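Local atomic coordinates of peptidase M16 C-terminal domain-containing protein (Enterococcus faecalis, PDB entry 3D3Y), a protein that is of unknown function but belongs to the M16 peptidase family, carries a domain classed as inactive, and is predicted to bind a metal ion. Residues 93-97 / 98-102; 137-140 / 141-145; 396-400 / 401-405. All blocks are in the same frame, centred on the assembly; numbering follows the deposited sequence.

How the contacts relate
The three contacts are local ones, met in series along a single chain. Contact 1 is a turn where strand 85-95 ends, before helix 105-118. Contact 2 spans successive turns of helix 129-148. Contact 3 is the cap that starts helix 400-409. The first two belong to the part of the chain built round the six-stranded mixed sheet. Contact 3 belongs to the part round the five-stranded sheet. No two of them touch: the centres of contacts 1 and 2 are 37 Å apart, those of contacts 1 and 3 are 49 Å apart. Contacts 2 and 3, 44 Å apart between centres, lie on opposite sides of the chain's centre. No ligand or metal takes part in any of them.

Contact 1: residues 93-97 / 98-102; sequences NIVND and HYLQD
Asn96 closes the turn that ends strand 85-95 by accepting two bonds from the residues just after it. Its CG stands anti to the backbone N (chi1 -171°), beside its own carbonyl carbon. From there OD1 reaches forward and takes His98 N at 2.9 Å. The donor lies in the plane of the side-chain carbonyl, on a lone pair, and the N-H points almost straight at OD1 (172°). This is an Asx turn, leading into the short 3-10 segment. Within the turn Tyr99 N binds Asn96 O at 2.9 Å, and Leu100 N binds Asp97 O at 3.1 Å.

The apolar contacts come from Val95. Its CG1 meets Tyr99 CB at 3.7 Å and Leu100 CD2 at 3.8 Å. Val95 and Tyr99 cross at about a right angle. Leu100 CD1 rests against Val95 O. In the same turn, His98 CD2 lies over one face of the Tyr99 ring, 3.5 Å above its plane and offset toward the rim.

Asn96 ND2 is bound by Asp208 O, and Asp97 OD1 by Ser103 OG and Val105 N. With both ends of its amide engaged, the Asn96 side chain is fixed in rotation and ties the turn to a distant part of the chain.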
loop_
_atom_site.group_PDB
_atom_site.type_symbol
_atom_site.label_atom_id
_atom_site.label_comp_id
_atom_site.label_asym_id
_atom_site.label_seq_id
_atom_site.Cartn_x
_atom_site.Cartn_y
_atom_site.Cartn_z
ATOM N N ASN A 93 -18.144 6.711 -2.441
ATOM C CA ASN A 93 -19.163 5.707 -2.802
ATOM C C ASN A 93 -20.512 6.447 -2.725
ATOM O O ASN A 93 -20.808 7.129 -1.725
ATOM C CB ASN A 93 -19.099 4.524 -1.822
ATOM C CG ASN A 93 -19.872 3.269 -2.302
ATOM O OD1 ASN A 93 -20.414 2.507 -1.471
ATOM N ND2 ASN A 93 -19.895 3.028 -3.611
ATOM N N ILE A 94 -21.290 6.375 -3.796
ATOM C CA ILE A 94 -22.607 7.014 -3.884
ATOM C C ILE A 94 -23.627 6.041 -4.440
ATOM O O ILE A 94 -23.288 5.138 -5.230
ATOM C CB ILE A 94 -22.560 8.258 -4.806
ATOM C CG1 ILE A 94 -22.167 7.847 -6.235
ATOM C CG2 ILE A 94 -21.550 9.246 -4.262
ATOM C CD1 ILE A 94 -21.992 9.004 -7.182
ATOM N N VAL A 95 -24.880 6.216 -4.038
ATOM C CA VAL A 95 -25.955 5.371 -4.538
ATOM C C VAL A 95 -26.251 5.808 -5.967
ATOM O O VAL A 95 -26.239 6.993 -6.251
ATOM C CB VAL A 95 -27.236 5.518 -3.696
ATOM C CG1 VAL A 95 -28.335 4.691 -4.287
ATOM C CG2 VAL A 95 -27.014 5.133 -2.202
ATOM N N ASN A 96 -26.488 4.857 -6.861
ATOM C CA ASN A 96 -26.805 5.159 -8.280
ATOM C C ASN A 96 -28.174 5.860 -8.397
ATOM O O ASN A 96 -29.095 5.561 -7.615
ATOM C CB ASN A 96 -26.759 3.861 -9.084
ATOM C CG ASN A 96 -26.845 4.086 -10.588
ATOM O OD1 ASN A 96 -27.884 4.509 -11.094
ATOM N ND2 ASN A 96 -25.738 3.806 -11.309
ATOM N N ASP A 97 -28.310 6.797 -9.346
ATOM C CA ASP A 97 -29.603 7.494 -9.603
ATOM C C ASP A 97 -30.794 6.548 -9.742
ATOM O O ASP A 97 -31.926 6.919 -9.428
ATOM C CB ASP A 97 -29.557 8.360 -10.878
ATOM C CG ASP A 97 -28.754 9.636 -10.699
ATOM O OD1 ASP A 97 -28.955 10.375 -9.690
ATOM O OD2 ASP A 97 -27.918 9.906 -11.591
ATOM N N HIS A 98 -30.528 5.337 -10.225
ATOM C CA HIS A 98 -31.572 4.333 -10.427
ATOM C C HIS A 98 -32.344 4.047 -9.130
ATOM O O HIS A 98 -33.539 3.747 -9.171
ATOM C CB HIS A 98 -30.975 3.048 -11.035
ATOM C CG HIS A 98 -31.968 1.933 -11.230
ATOM N ND1 HIS A 98 -32.774 1.833 -12.349
ATOM C CD2 HIS A 98 -32.266 0.857 -10.458
ATOM C CE1 HIS A 98 -33.536 0.753 -12.248
ATOM N NE2 HIS A 98 -33.249 0.145 -11.110
ATOM N N TYR A 99 -31.678 4.197 -7.987
ATOM C CA TYR A 99 -32.277 3.848 -6.694
ATOM C C TYR A 99 -32.772 5.054 -5.917
ATOM O O TYR A 99 -33.246 4.914 -4.783
ATOM C CB TYR A 99 -31.284 3.025 -5.850
ATOM C CG TYR A 99 -30.972 1.714 -6.511
ATOM C CD1 TYR A 99 -31.852 0.640 -6.413
ATOM C CD2 TYR A 99 -29.832 1.568 -7.292
ATOM C CE1 TYR A 99 -31.592 -0.565 -7.067
ATOM C CE2 TYR A 99 -29.558 0.380 -7.943
ATOM C CZ TYR A 99 -30.436 -0.683 -7.825
ATOM O OH TYR A 99 -30.145 -1.863 -8.470
ATOM N N LEU A 100 -32.667 6.228 -6.542
ATOM C CA LEU A 100 -33.056 7.488 -5.931
ATOM C C LEU A 100 -34.232 8.135 -6.687
ATOM O O LEU A 100 -34.533 7.773 -7.839
ATOM C CB LEU A 100 -31.842 8.421 -5.867
ATOM C CG LEU A 100 -30.551 7.838 -5.259
ATOM C CD1 LEU A 100 -29.362 8.737 -5.536
ATOM C CD2 LEU A 100 -30.686 7.657 -3.764
ATOM N N GLN A 101 -34.889 9.095 -6.031
ATOM C CA GLN A 101 -36.116 9.695 -6.550
ATOM C C GLN A 101 -35.899 10.912 -7.483
ATOM O O GLN A 101 -36.145 10.829 -8.702
ATOM C CB GLN A 101 -37.080 10.014 -5.401
ATOM C CG GLN A 101 -38.569 9.983 -5.778
ATOM C CD GLN A 101 -38.958 8.791 -6.672
ATOM O OE1 GLN A 101 -38.407 7.683 -6.555
ATOM N NE2 GLN A 101 -39.922 9.023 -7.571
ATOM N N ASP A 102 -35.459 12.030 -6.930
ATOM C CA ASP A 102 -35.183 13.186 -7.778
ATOM C C ASP A 102 -33.760 13.567 -7.507
ATOM O O ASP A 102 -33.474 14.306 -6.568
ATOM C CB ASP A 102 -36.123 14.361 -7.482
ATOM C CG ASP A 102 -37.584 13.998 -7.630
ATOM O OD1 ASP A 102 -38.088 13.866 -8.781
ATOM O OD2 ASP A 102 -38.235 13.862 -6.570
#

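Contact 2: residues 137-140 / 141-145; sequences ENLK and AYLES
Leu139 packs against Leu143 on the buried side of helix 129-148 and against the exposed Tyr142. Its CG lies anti to the backbone N (chi1 -179°), which carries the branch forward along the helix. CD1 then comes within 4.0 Å of Tyr142 CD2, approaching the ring obliquely. Leu139 CG meets Leu143 CD1 at the same distance, 4.0 Å. Leu143 CG also sits close over the backbone, 3.2 Å from Leu139 O. That oxygen accepts Leu143 N at 2.9 Å, nearly along the C=O axis.

The solvent side is looser. Lys140 and Glu144 are one helical turn apart. The lysine chain runs extended as far as CE and bends at its last torsion. Its NZ stays 3.9 Å from Glu144 OE2, a long salt bridge, while Lys140 CE is nearer to the same oxygen at 3.6 Å. The pairing is therefore probably weak. Ser145 OG turns back to donate to Tyr142 O at 2.6 Å.

The two leucines carry the contact into the fold. Leu139 touches Thr44 and Leu45 of helix 40-52. Both leucines meet Leu180 of helix 177-182, and Leu143 adds Val177. The buried face of this helix thus packs on two neighbouring helices.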
loop_
_atom_site.group_PDB
_atom_site.type_symbol
_atom_site.label_atom_id
_atom_site.label_comp_id
_atom_site.label_asym_id
_atom_site.label_seq_id
_atom_site.Cartn_x
_atom_site.Cartn_y
_atom_site.Cartn_z
ATOM N N GLU A 137 -1.698 17.109 15.493
ATOM C CA GLU A 137 -1.770 16.362 16.747
ATOM C C GLU A 137 -2.336 14.947 16.529
ATOM O O GLU A 137 -1.799 14.001 17.108
ATOM C CB GLU A 137 -2.634 17.114 17.765
ATOM C CG GLU A 137 -1.992 18.374 18.328
ATOM C CD GLU A 137 -2.941 19.229 19.182
ATOM O OE1 GLU A 137 -4.159 18.933 19.269
ATOM O OE2 GLU A 137 -2.458 20.225 19.751
ATOM N N ASN A 138 -3.391 14.806 15.704
ATOM C CA ASN A 138 -3.985 13.489 15.392
ATOM C C ASN A 138 -3.004 12.576 14.676
ATOM O O ASN A 138 -2.889 11.405 15.020
ATOM C CB ASN A 138 -5.253 13.582 14.519
ATOM C CG ASN A 138 -6.452 14.152 15.274
ATOM O OD1 ASN A 138 -6.382 14.359 16.478
ATOM N ND2 ASN A 138 -7.540 14.430 14.554
ATOM N N LEU A 139 -2.275 13.126 13.705
ATOM C CA LEU A 139 -1.311 12.334 12.981
ATOM C C LEU A 139 -0.153 11.930 13.875
ATOM O O LEU A 139 0.306 10.816 13.812
ATOM C CB LEU A 139 -0.840 13.030 11.686
ATOM C CG LEU A 139 0.172 12.223 10.857
ATOM C CD1 LEU A 139 -0.395 10.868 10.371
ATOM C CD2 LEU A 139 0.725 13.024 9.665
ATOM N N LYS A 140 0.303 12.822 14.739
ATOM C CA LYS A 140 1.348 12.456 15.660
ATOM C C LYS A 140 0.897 11.282 16.547
ATOM O O LYS A 140 1.664 10.323 16.785
ATOM C CB LYS A 140 1.747 13.675 16.477
ATOM C CG LYS A 140 2.904 13.433 17.426
ATOM C CD LYS A 140 3.183 14.664 18.277
ATOM C CE LYS A 140 4.544 14.504 18.954
ATOM N NZ LYS A 140 4.510 15.103 20.300
ATOM N N ALA A 141 -0.348 11.354 17.032
ATOM C CA ALA A 141 -0.903 10.283 17.863
ATOM C C ALA A 141 -0.904 8.952 17.088
ATOM O O ALA A 141 -0.516 7.922 17.608
ATOM C CB ALA A 141 -2.342 10.651 18.322
ATOM N N TYR A 142 -1.316 9.001 15.829
ATOM C CA TYR A 142 -1.311 7.811 14.973
ATOM C C TYR A 142 0.069 7.211 14.770
ATOM O O TYR A 142 0.255 5.995 14.927
ATOM C CB TYR A 142 -1.937 8.144 13.642
ATOM C CG TYR A 142 -1.955 7.021 12.618
ATOM C CD1 TYR A 142 -2.771 5.908 12.783
ATOM C CD2 TYR A 142 -1.192 7.106 11.475
ATOM C CE1 TYR A 142 -2.819 4.911 11.843
ATOM C CE2 TYR A 142 -1.229 6.108 10.517
ATOM C CZ TYR A 142 -2.047 5.016 10.705
ATOM O OH TYR A 142 -2.080 4.023 9.751
ATOM N N LEU A 143 1.036 8.056 14.427
ATOM C CA LEU A 143 2.414 7.597 14.220
ATOM C C LEU A 143 2.982 7.063 15.516
ATOM O O LEU A 143 3.681 6.058 15.509
ATOM C CB LEU A 143 3.290 8.737 13.692
ATOM C CG LEU A 143 2.825 9.385 12.385
ATOM C CD1 LEU A 143 3.679 10.640 12.100
ATOM C CD2 LEU A 143 2.894 8.374 11.263
ATOM N N GLU A 144 2.670 7.704 16.642
ATOM C CA GLU A 144 3.084 7.144 17.939
ATOM C C GLU A 144 2.480 5.762 18.279
ATOM O O GLU A 144 3.183 4.918 18.833
ATOM C CB GLU A 144 2.861 8.144 19.069
ATOM C CG GLU A 144 3.873 9.277 18.997
ATOM C CD GLU A 144 3.620 10.402 19.981
ATOM O OE1 GLU A 144 2.484 10.553 20.477
ATOM O OE2 GLU A 144 4.580 11.155 20.246
ATOM N N SER A 145 1.212 5.523 17.925
ATOM C CA SER A 145 0.611 4.194 18.108
ATOM C C SER A 145 1.259 3.144 17.182
ATOM O O SER A 145 1.513 2.013 17.584
ATOM C CB SER A 145 -0.908 4.237 17.918
ATOM O OG SER A 145 -1.225 4.555 16.573
#

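Contact 3: residues 396-400 / 401-405; sequences NAVTI and PEIQE
Thr399 holds OG1 between its backbone N and its carbonyl carbon (chi1 68°), and Glu402 has CG anti to its own carbonyl carbon (chi1 -71°) with the chain extended beyond it. These torsions bring the two side chains back on each other's backbone and form a capping box at the start of helix 400-409. Thr399 is the N-cap. One half of the box is Thr399 N, which donates to Glu402 OE1 at 3.1 Å. The N-H comes from above the carboxylate plane, 42° out of it. The other half is weak: Glu402 N donates to Thr399 OG1 at 3.4 Å.

The first helical bonds follow at once. Ile403 N binds Thr399 O, and Gln404 N binds Ile400 O at 2.8 Å. Pro401 occupies the second position of the helix, where its lack of an N-H costs no helical bond. Ile400 CB is 3.4 Å from Pro401 CD, a closeness that comes largely from the peptide link between them.

Just before the cap, Val398 turns inward. Its CG1 meets Ile403 CG1 at 3.7 Å, the two side chains crossing at about a right angle. This pair, from the residue before the N-cap to the fourth of the helix, is a hydrophobic staple. Both residues rest on Val277 of helix 272-284, and Ile400 touches Ile350 of helix 347-364. Lys354 of that second helix donates to Val398 O and Asn396 O. Gln404 NE2 binds Arg341 O, while Gln404 OE1 lies beside Ile400 CG2. The cap thus joins helices 388-397 and 400-409 and seats their junction on two others.

The carboxylate is also tied by water to the backbone before the cap. A water donates to Glu402 OE2 at 2.8 Å and to Ala397 O at 2.7 Å.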
loop_
_atom_site.group_PDB
_atom_site.type_symbol
_atom_site.label_atom_id
_atom_site.label_comp_id
_atom_site.label_asym_id
_atom_site.label_seq_id
_atom_site.Cartn_x
_atom_site.Cartn_y
_atom_site.Cartn_z
ATOM N N ASN A 396 -1.679 -22.775 -10.384
ATOM C CA ASN A 396 -1.722 -24.241 -10.535
ATOM C C ASN A 396 -0.484 -24.878 -11.178
ATOM O O ASN A 396 -0.104 -25.980 -10.812
ATOM C CB ASN A 396 -2.987 -24.667 -11.288
ATOM C CG ASN A 396 -4.224 -24.629 -10.421
ATOM O OD1 ASN A 396 -4.182 -24.896 -9.204
ATOM N ND2 ASN A 396 -5.335 -24.297 -11.032
ATOM N N ALA A 397 0.153 -24.167 -12.112
ATOM C CA ALA A 397 1.249 -24.726 -12.903
ATOM C C ALA A 397 2.634 -24.622 -12.261
ATOM O O ALA A 397 3.611 -25.173 -12.811
ATOM C CB ALA A 397 1.275 -24.110 -14.318
ATOM N N VAL A 398 2.741 -23.904 -11.135
ATOM C CA VAL A 398 4.039 -23.774 -10.468
ATOM C C VAL A 398 4.610 -25.148 -10.112
ATOM O O VAL A 398 3.910 -25.974 -9.534
ATOM C CB VAL A 398 4.006 -22.840 -9.216
ATOM C CG1 VAL A 398 5.387 -22.808 -8.525
ATOM C CG2 VAL A 398 3.561 -21.408 -9.604
ATOM N N THR A 399 5.880 -25.364 -10.460
ATOM C CA THR A 399 6.579 -26.635 -10.206
ATOM C C THR A 399 7.639 -26.493 -9.115
ATOM O O THR A 399 8.020 -25.380 -8.753
ATOM C CB THR A 399 7.236 -27.173 -11.477
ATOM O OG1 THR A 399 8.310 -26.311 -11.834
ATOM C CG2 THR A 399 6.233 -27.224 -12.640
ATOM N N ILE A 400 8.103 -27.621 -8.575
ATOM C CA ILE A 400 9.137 -27.600 -7.546
ATOM C C ILE A 400 10.431 -26.967 -8.052
ATOM O O ILE A 400 10.998 -26.134 -7.341
ATOM C CB ILE A 400 9.352 -28.989 -6.913
ATOM C CG1 ILE A 400 8.186 -29.284 -5.954
ATOM C CG2 ILE A 400 10.691 -29.080 -6.146
ATOM C CD1 ILE A 400 8.138 -30.776 -5.482
ATOM N N PRO A 401 10.902 -27.354 -9.268
ATOM C CA PRO A 401 12.108 -26.718 -9.824
ATOM C C PRO A 401 12.000 -25.184 -9.894
ATOM O O PRO A 401 12.990 -24.488 -9.614
ATOM C CB PRO A 401 12.265 -27.384 -11.208
ATOM C CG PRO A 401 11.660 -28.772 -11.007
ATOM C CD PRO A 401 10.438 -28.463 -10.123
ATOM N N GLU A 402 10.812 -24.655 -10.189
ATOM C CA GLU A 402 10.630 -23.196 -10.174
ATOM C C GLU A 402 10.750 -22.599 -8.782
ATOM O O GLU A 402 11.337 -21.500 -8.613
ATOM C CB GLU A 402 9.288 -22.792 -10.761
ATOM C CG GLU A 402 9.204 -23.003 -12.311
ATOM C CD GLU A 402 7.783 -22.782 -12.837
ATOM O OE1 GLU A 402 6.823 -22.920 -12.028
ATOM O OE2 GLU A 402 7.613 -22.471 -14.042
ATOM N N ILE A 403 10.208 -23.316 -7.795
ATOM C CA ILE A 403 10.298 -22.901 -6.388
ATOM C C ILE A 403 11.743 -22.915 -5.898
ATOM O O ILE A 403 12.165 -21.981 -5.154
ATOM C CB ILE A 403 9.393 -23.799 -5.492
ATOM C CG1 ILE A 403 7.912 -23.705 -5.932
ATOM C CG2 ILE A 403 9.591 -23.447 -3.984
ATOM C CD1 ILE A 403 7.014 -24.837 -5.484
ATOM N N GLN A 404 12.492 -23.958 -6.288
ATOM C CA GLN A 404 13.907 -24.099 -5.938
ATOM C C GLN A 404 14.710 -22.949 -6.536
ATOM O O GLN A 404 15.613 -22.389 -5.881
ATOM C CB GLN A 404 14.504 -25.417 -6.482
ATOM C CG GLN A 404 13.968 -26.708 -5.895
ATOM C CD GLN A 404 14.603 -27.927 -6.547
ATOM O OE1 GLN A 404 14.006 -28.541 -7.443
ATOM N NE2 GLN A 404 15.808 -28.280 -6.116
ATOM N N GLU A 405 14.401 -22.608 -7.791
ATOM C CA GLU A 405 15.065 -21.451 -8.428
ATOM C C GLU A 405 14.796 -20.099 -7.691
ATOM O O GLU A 405 15.723 -19.307 -7.488
ATOM C CB GLU A 405 14.706 -21.373 -9.925
ATOM C CG GLU A 405 15.310 -20.206 -10.694
ATOM C CD GLU A 405 16.838 -20.209 -10.681
ATOM O OE1 GLU A 405 17.451 -21.308 -10.563
ATOM O OE2 GLU A 405 17.418 -19.096 -10.793
HETATM O O HOH W 1 5.091 -23.671 -14.492
#